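Local coordinates for protein 'Carboxyl esterase 2 (Tuber melanosporum Mel28, PDB 5MIF) that probably hydrolyses carboxylic esters, as an archaea-like carboxylesterase of the alpha/beta hydrolase fold, at residues A[107-120]-A[178-192]. Numbering follows the deposited sequence.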
ATOM      1  N   ASP A 107     -27.477   8.049  -8.062  1.00 69.32           N
ATOM      2  CA  ASP A 107     -28.363   8.993  -7.393  1.00 69.31           C
ATOM      3  C   ASP A 107     -28.061   9.081  -5.897  1.00 64.77           C
ATOM      4  O   ASP A 107     -27.732  10.145  -5.384  1.00 63.91           O
ATOM      5  CB  ASP A 107     -29.828   8.588  -7.598  1.00 69.75           C
ATOM      6  CG  ASP A 107     -30.157   8.260  -9.052  1.00 83.87           C
ATOM      7  OD1 ASP A 107     -29.231   8.290  -9.895  1.00 83.05           O
ATOM      8  OD2 ASP A 107     -31.335   7.938  -9.342  1.00 77.14           O
ATOM      9  N   LEU A 108     -28.164   7.950  -5.200  1.00 56.41           N
ATOM     10  CA  LEU A 108     -27.761   7.880  -3.796  1.00 53.50           C
ATOM     11  C   LEU A 108     -26.253   7.717  -3.683  1.00 52.11           C
ATOM     12  O   LEU A 108     -25.658   6.843  -4.327  1.00 50.72           O
ATOM     13  CB  LEU A 108     -28.463   6.722  -3.079  1.00 49.15           C
ATOM     14  CG  LEU A 108     -29.984   6.810  -2.949  1.00 54.05           C
ATOM     15  CD1 LEU A 108     -30.551   5.504  -2.371  1.00 51.03           C
ATOM     16  CD2 LEU A 108     -30.398   8.018  -2.115  1.00 51.32           C
ATOM     17  N   LEU A 109     -25.636   8.550  -2.855  1.00 47.98           N
ATOM     18  CA  LEU A 109     -24.201   8.476  -2.650  1.00 46.33           C
ATOM     19  C   LEU A 109     -23.845   7.277  -1.785  1.00 46.59           C
ATOM     20  O   LEU A 109     -24.586   6.937  -0.866  1.00 44.28           O
ATOM     21  CB  LEU A 109     -23.694   9.750  -1.995  1.00 47.31           C
ATOM     22  CG  LEU A 109     -23.650  10.931  -2.946  1.00 48.22           C
ATOM     23  CD1 LEU A 109     -23.383  12.217  -2.166  1.00 45.99           C
ATOM     24  CD2 LEU A 109     -22.582  10.680  -3.970  1.00 45.26           C
ATOM     25  N   PRO A 110     -22.717   6.614  -2.090  1.00 46.05           N
ATOM     26  CA  PRO A 110     -22.180   5.646  -1.132  1.00 44.75           C
ATOM     27  C   PRO A 110     -21.786   6.403   0.134  1.00 45.26           C
ATOM     28  O   PRO A 110     -21.510   7.605   0.030  1.00 40.01           O
ATOM     29  CB  PRO A 110     -20.944   5.079  -1.839  1.00 47.16           C
ATOM     30  CG  PRO A 110     -21.038   5.541  -3.260  1.00 45.86           C
ATOM     31  CD  PRO A 110     -21.822   6.805  -3.242  1.00 46.21           C
ATOM     32  N   VAL A 111     -21.703   5.734   1.280  1.00 41.29           N
ATOM     33  CA  VAL A 111     -21.397   6.456   2.514  1.00 41.24           C
ATOM     34  C   VAL A 111     -20.398   5.711   3.376  1.00 39.67           C
ATOM     35  O   VAL A 111     -20.499   4.503   3.578  1.00 39.63           O
ATOM     36  CB  VAL A 111     -22.674   6.735   3.336  1.00 37.64           C
ATOM     37  CG1 VAL A 111     -23.433   5.449   3.617  1.00 38.14           C
ATOM     38  CG2 VAL A 111     -22.329   7.477   4.639  1.00 38.23           C
ATOM     39  N   ILE A 112     -19.405   6.443   3.863  1.00 40.01           N
ATOM     40  CA  ILE A 112     -18.431   5.868   4.773  1.00 34.91           C
ATOM     41  C   ILE A 112     -18.732   6.312   6.211  1.00 39.54           C
ATOM     42  O   ILE A 112     -18.617   7.503   6.529  1.00 34.80           O
ATOM     43  CB  ILE A 112     -16.993   6.286   4.402  1.00 35.62           C
ATOM     44  CG1 ILE A 112     -16.676   5.906   2.945  1.00 36.77           C
ATOM     45  CG2 ILE A 112     -15.998   5.680   5.394  1.00 34.79           C
ATOM     46  CD1 ILE A 112     -15.443   6.591   2.388  1.00 33.57           C
ATOM     47  N   ALA A 113     -19.109   5.364   7.070  1.00 37.36           N
ATOM     48  CA  ALA A 113     -19.217   5.657   8.499  1.00 36.66           C
ATOM     49  C   ALA A 113     -17.798   5.702   9.037  1.00 38.21           C
ATOM     50  O   ALA A 113     -17.076   4.701   8.973  1.00 35.49           O
ATOM     51  CB  ALA A 113     -20.042   4.600   9.227  1.00 33.16           C
ATOM     52  N   TYR A 114     -17.371   6.865   9.529  1.00 35.66           N
ATOM     53  CA  TYR A 114     -15.995   7.000   9.983  1.00 28.61           C
ATOM     54  C   TYR A 114     -15.892   7.204  11.511  1.00 35.39           C
ATOM     55  O   TYR A 114     -16.587   8.035  12.084  1.00 34.10           O
ATOM     56  CB  TYR A 114     -15.267   8.144   9.246  1.00 32.81           C
ATOM     57  CG  TYR A 114     -13.770   8.001   9.446  1.00 37.63           C
ATOM     58  CD1 TYR A 114     -13.021   7.168   8.622  1.00 32.10           C
ATOM     59  CD2 TYR A 114     -13.128   8.610  10.528  1.00 33.66           C
ATOM     60  CE1 TYR A 114     -11.675   6.979   8.827  1.00 33.07           C
ATOM     61  CE2 TYR A 114     -11.778   8.430  10.740  1.00 35.93           C
ATOM     62  CZ  TYR A 114     -11.056   7.609   9.882  1.00 35.00           C
ATOM     63  OH  TYR A 114      -9.714   7.419  10.090  1.00 34.97           O
ATOM     64  N   PHE A 115     -15.014   6.433  12.152  1.00 33.01           N
ATOM     65  CA  PHE A 115     -14.808   6.490  13.591  1.00 33.46           C
ATOM     66  C   PHE A 115     -13.392   6.980  13.872  1.00 36.29           C
ATOM     67  O   PHE A 115     -12.423   6.273  13.611  1.00 35.08           O
ATOM     68  CB  PHE A 115     -15.062   5.116  14.218  1.00 33.45           C
ATOM     69  CG  PHE A 115     -16.292   4.452  13.684  1.00 36.35           C
ATOM     70  CD1 PHE A 115     -17.552   4.886  14.078  1.00 31.97           C
ATOM     71  CD2 PHE A 115     -16.196   3.438  12.739  1.00 35.79           C
ATOM     72  CE1 PHE A 115     -18.699   4.301  13.564  1.00 35.30           C
ATOM     73  CE2 PHE A 115     -17.337   2.853  12.208  1.00 33.27           C
ATOM     74  CZ  PHE A 115     -18.590   3.279  12.626  1.00 34.18           C
ATOM     75  N   HIS A 116     -13.274   8.210  14.371  1.00 35.73           N
ATOM     76  CA  HIS A 116     -11.971   8.874  14.461  1.00 33.26           C
ATOM     77  C   HIS A 116     -11.146   8.362  15.626  1.00 33.21           C
ATOM     78  O   HIS A 116     -11.680   7.777  16.577  1.00 35.45           O
ATOM     79  CB  HIS A 116     -12.159  10.386  14.578  1.00 36.29           C
ATOM     80  CG  HIS A 116     -12.627  10.843  15.928  1.00 35.69           C
ATOM     81  ND1 HIS A 116     -11.774  10.976  17.008  1.00 35.77           N
ATOM     82  CD2 HIS A 116     -13.855  11.212  16.368  1.00 35.60           C
ATOM     83  CE1 HIS A 116     -12.458  11.416  18.052  1.00 35.56           C
ATOM     84  NE2 HIS A 116     -13.722  11.565  17.691  1.00 36.60           N
ATOM     85  N   GLY A 117      -9.838   8.574  15.548  1.00 33.94           N
ATOM     86  CA  GLY A 117      -8.932   8.193  16.623  1.00 35.25           C
ATOM     87  C   GLY A 117      -8.628   9.390  17.510  1.00 37.40           C
ATOM     88  O   GLY A 117      -9.305  10.421  17.413  1.00 34.50           O
ATOM     89  N   GLY A 118      -7.591   9.262  18.335  1.00 39.19           N
ATOM     90  CA  GLY A 118      -7.287  10.230  19.371  1.00 40.57           C
ATOM     91  C   GLY A 118      -7.324   9.596  20.757  1.00 46.16           C
ATOM     92  O   GLY A 118      -7.564  10.277  21.757  1.00 45.61           O
ATOM     93  N   GLY A 119      -7.123   8.280  20.822  1.00 44.56           N
ATOM     94  CA  GLY A 119      -7.010   7.590  22.100  1.00 44.71           C
ATOM     95  C   GLY A 119      -8.270   7.597  22.958  1.00 42.22           C
ATOM     96  O   GLY A 119      -8.174   7.477  24.179  1.00 42.67           O
ATOM     97  N   TRP A 120      -9.431   7.768  22.315  1.00 41.12           N
ATOM     98  CA  TRP A 120     -10.748   7.881  22.959  1.00 38.53           C
ATOM     99  C   TRP A 120     -10.903   9.164  23.783  1.00 41.29           C
ATOM    100  O   TRP A 120     -12.000   9.437  24.253  1.00 42.40           O
ATOM    101  CB  TRP A 120     -11.050   6.657  23.851  1.00 39.49           C
ATOM    102  CG  TRP A 120     -11.002   5.353  23.122  1.00 39.19           C
ATOM    103  CD1 TRP A 120     -11.942   4.855  22.250  1.00 38.81           C
ATOM    104  CD2 TRP A 120      -9.948   4.385  23.174  1.00 39.40           C
ATOM    105  NE1 TRP A 120     -11.530   3.629  21.764  1.00 39.28           N
ATOM    106  CE2 TRP A 120     -10.314   3.317  22.317  1.00 38.45           C
ATOM    107  CE3 TRP A 120      -8.734   4.311  23.865  1.00 40.41           C
ATOM    108  CZ2 TRP A 120      -9.507   2.191  22.136  1.00 38.22           C
ATOM    109  CZ3 TRP A 120      -7.931   3.184  23.687  1.00 43.74           C
ATOM    110  CH2 TRP A 120      -8.323   2.140  22.831  1.00 45.34           C
ATOM    111  N   GLY A 178     -29.975  11.211   1.262  1.00 49.72           N
ATOM    112  CA  GLY A 178     -29.347  11.118  -0.044  1.00 46.34           C
ATOM    113  C   GLY A 178     -28.158  10.175  -0.077  1.00 45.22           C
ATOM    114  O   GLY A 178     -27.312  10.285  -0.958  1.00 48.26           O
ATOM    115  N   VAL A 179     -28.072   9.266   0.891  1.00 44.59           N
ATOM    116  CA  VAL A 179     -27.012   8.267   0.865  1.00 45.59           C
ATOM    117  C   VAL A 179     -27.631   6.887   0.813  1.00 45.09           C
ATOM    118  O   VAL A 179     -28.796   6.691   1.167  1.00 43.62           O
ATOM    119  CB  VAL A 179     -26.056   8.360   2.083  1.00 41.37           C
ATOM    120  CG1 VAL A 179     -25.427   9.739   2.161  1.00 42.58           C
ATOM    121  CG2 VAL A 179     -26.790   8.013   3.372  1.00 40.47           C
ATOM    122  N   ASP A 180     -26.832   5.928   0.372  1.00 47.95           N
ATOM    123  CA  ASP A 180     -27.298   4.564   0.205  1.00 48.71           C
ATOM    124  C   ASP A 180     -26.753   3.673   1.312  1.00 47.44           C
ATOM    125  O   ASP A 180     -25.598   3.259   1.263  1.00 47.90           O
ATOM    126  CB  ASP A 180     -26.878   4.046  -1.178  1.00 50.51           C
ATOM    127  CG  ASP A 180     -27.314   2.617  -1.436  1.00 51.57           C
ATOM    128  OD1 ASP A 180     -28.078   2.048  -0.625  1.00 52.48           O
ATOM    129  OD2 ASP A 180     -26.849   2.054  -2.448  1.00 61.19           O
ATOM    130  N   PRO A 181     -27.588   3.371   2.316  1.00 49.26           N
ATOM    131  CA  PRO A 181     -27.127   2.557   3.446  1.00 50.09           C
ATOM    132  C   PRO A 181     -26.720   1.141   3.049  1.00 53.24           C
ATOM    133  O   PRO A 181     -26.024   0.481   3.814  1.00 53.84           O
ATOM    134  CB  PRO A 181     -28.349   2.525   4.376  1.00 53.29           C
ATOM    135  CG  PRO A 181     -29.171   3.722   3.974  1.00 53.53           C
ATOM    136  CD  PRO A 181     -28.975   3.829   2.493  1.00 50.17           C
ATOM    137  N   THR A 182     -27.122   0.691   1.864  1.00 53.69           N
ATOM    138  CA  THR A 182     -26.714  -0.623   1.383  1.00 51.49           C
ATOM    139  C   THR A 182     -25.358  -0.564   0.694  1.00 49.71           C
ATOM    140  O   THR A 182     -24.799  -1.593   0.331  1.00 57.79           O
ATOM    141  CB  THR A 182     -27.740  -1.221   0.394  1.00 52.43           C
ATOM    142  OG1 THR A 182     -27.585  -0.602  -0.889  1.00 59.24           O
ATOM    143  CG2 THR A 182     -29.151  -1.003   0.890  1.00 51.85           C
ATOM    144  N   ASN A 183     -24.827   0.636   0.506  1.00 46.33           N
ATOM    145  CA  ASN A 183     -23.464   0.772   0.019  1.00 48.25           C
ATOM    146  C   ASN A 183     -22.563   1.469   1.036  1.00 47.58           C
ATOM    147  O   ASN A 183     -22.051   2.565   0.782  1.00 42.66           O
ATOM    148  CB  ASN A 183     -23.439   1.530  -1.302  1.00 50.59           C
ATOM    149  CG  ASN A 183     -23.226   0.615  -2.473  1.00 58.97           C
ATOM    150  OD1 ASN A 183     -22.147   0.037  -2.631  1.00 58.86           O
ATOM    151  ND2 ASN A 183     -24.266   0.441  -3.291  1.00 56.20           N
ATOM    152  N   MET A 184     -22.327   0.804   2.164  1.00 47.76           N
ATOM    153  CA  MET A 184     -21.675   1.454   3.298  1.00 40.33           C
ATOM    154  C   MET A 184     -20.262   0.950   3.530  1.00 42.14           C
ATOM    155  O   MET A 184     -20.006  -0.249   3.463  1.00 39.08           O
ATOM    156  CB  MET A 184     -22.506   1.236   4.571  1.00 37.17           C
ATOM    157  CG  MET A 184     -22.038   2.039   5.787  1.00 38.26           C
ATOM    158  SD  MET A 184     -22.995   1.676   7.275  1.00 36.33           S
ATOM    159  CE  MET A 184     -24.587   2.318   6.799  1.00 45.00           C
ATOM    160  N   GLY A 185     -19.353   1.872   3.835  1.00 34.86           N
ATOM    161  CA  GLY A 185     -18.048   1.489   4.314  1.00 35.34           C
ATOM    162  C   GLY A 185     -17.884   1.866   5.778  1.00 40.33           C
ATOM    163  O   GLY A 185     -18.598   2.744   6.294  1.00 38.67           O
ATOM    164  N   PHE A 186     -16.972   1.165   6.449  1.00 36.13           N
ATOM    165  CA  PHE A 186     -16.455   1.552   7.759  1.00 36.83           C
ATOM    166  C   PHE A 186     -15.011   1.995   7.606  1.00 37.38           C
ATOM    167  O   PHE A 186     -14.229   1.341   6.912  1.00 37.27           O
ATOM    168  CB  PHE A 186     -16.482   0.394   8.767  1.00 35.05           C
ATOM    169  CG  PHE A 186     -17.819   0.123   9.384  1.00 34.98           C
ATOM    170  CD1 PHE A 186     -18.949   0.810   8.996  1.00 34.89           C
ATOM    171  CD2 PHE A 186     -17.931  -0.838  10.381  1.00 35.79           C
ATOM    172  CE1 PHE A 186     -20.180   0.526   9.586  1.00 32.02           C
ATOM    173  CE2 PHE A 186     -19.142  -1.121  10.968  1.00 32.12           C
ATOM    174  CZ  PHE A 186     -20.273  -0.429  10.574  1.00 35.61           C
ATOM    175  N   GLY A 187     -14.643   3.075   8.281  1.00 34.22           N
ATOM    176  CA  GLY A 187     -13.248   3.451   8.402  1.00 34.23           C
ATOM    177  C   GLY A 187     -12.959   3.858   9.845  1.00 35.85           C
ATOM    178  O   GLY A 187     -13.840   4.373  10.538  1.00 36.96           O
ATOM    179  N   GLY A 188     -11.739   3.614  10.307  1.00 34.37           N
ATOM    180  CA  GLY A 188     -11.336   4.061  11.627  1.00 36.82           C
ATOM    181  C   GLY A 188      -9.834   3.963  11.797  1.00 36.19           C
ATOM    182  O   GLY A 188      -9.207   3.043  11.269  1.00 36.29           O
ATOM    183  N   ASP A 189      -9.262   4.912  12.534  1.00 30.73           N
ATOM    184  CA  ASP A 189      -7.821   4.965  12.759  1.00 33.32           C
ATOM    185  C   ASP A 189      -7.518   4.854  14.250  1.00 38.59           C
ATOM    186  O   ASP A 189      -8.191   5.483  15.079  1.00 37.56           O
ATOM    187  CB  ASP A 189      -7.226   6.261  12.192  1.00 32.69           C
ATOM    188  CG  ASP A 189      -7.732   7.498  12.922  1.00 37.44           C
ATOM    189  OD1 ASP A 189      -8.930   7.820  12.782  1.00 35.43           O
ATOM    190  OD2 ASP A 189      -6.933   8.140  13.631  1.00 38.37           O
ATOM    191  N   SER A 190      -6.518   4.043  14.582  1.00 38.85           N
ATOM    192  CA  SER A 190      -6.034   3.917  15.958  1.00 39.93           C
ATOM    193  C   SER A 190      -7.167   3.480  16.907  1.00 38.73           C
ATOM    194  O   SER A 190      -7.721   2.385  16.761  1.00 39.76           O
ATOM    195  CB  SER A 190      -5.406   5.243  16.404  1.00 38.34           C
ATOM    196  OG  SER A 190      -4.528   5.039  17.496  1.00 43.22           O
ATOM    197  N   ALA A 191      -7.520   4.332  17.866  1.00 39.14           N
ATOM    198  CA  ALA A 191      -8.665   4.070  18.733  1.00 35.49           C
ATOM    199  C   ALA A 191      -9.952   3.909  17.906  1.00 35.97           C
ATOM    200  O   ALA A 191     -10.832   3.122  18.247  1.00 35.47           O
ATOM    201  CB  ALA A 191      -8.824   5.187  19.763  1.00 38.70           C
ATOM    202  N   GLY A 192     -10.058   4.669  16.820  1.00 34.69           N
ATOM    203  CA  GLY A 192     -11.191   4.549  15.920  1.00 32.58           C
ATOM    204  C   GLY A 192     -11.189   3.219  15.186  1.00 34.10           C
ATOM    205  O   GLY A 192     -12.226   2.741  14.735  1.00 35.34           O
TER
HETATM  206  O   HOH W   1     -24.690   4.255  -3.846  1.00 49.90           O
HETATM  207  O   HOH W   2      -5.320   7.547  18.748  1.00 45.19           O
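Tyr114 lies along the backbone of Gly187 and Gly188 and ends on the carboxylate of Asp189. With CG anti to the backbone N (chi1 -164°), the ring is carried down the neighbouring parallel strand. Beyond CB, CG and then CD1 pass Gly187 O, which sits over one face toward the rim; CE1 meets Gly187 C at 3.5 Å, CE2 and CZ both come up to Asp189 OD1, and OH donates to that OD1 (2.8 Å) from above the carboxylate plane, ring and carboxylate planes being 17° apart. A side chain on Gly187 would run into CD1, so glycine makes room for the ring. Asp189 OD1 also takes a weak, bent bond from Gly117 N, while OD2 is held by Tyr128. A phenylalanine in place of Tyr114 would probably leave Asp189 OD1 with little more than that weak bond, the carboxylate then relying mainly on Tyr128.

The backbones of strands 109-115 and 184-189 pair in parallel in the central sheet, Ala113 N bonding to Gly185 O. On the sheet face opposite Tyr114, Phe115 points its CE2 edge at the face of Phe186 in a T-shaped pair (planes at 88°). Farther on, Ala191 CB sits over the five-membered ring of Trp120, a CH-pi contact. Ser190 OG bonds to His317, as in a Ser-His-Asp triad; polar bonds at Asp189 and apolar packing at Ala191 are consistent with a fixed backbone around this likely nucleophile.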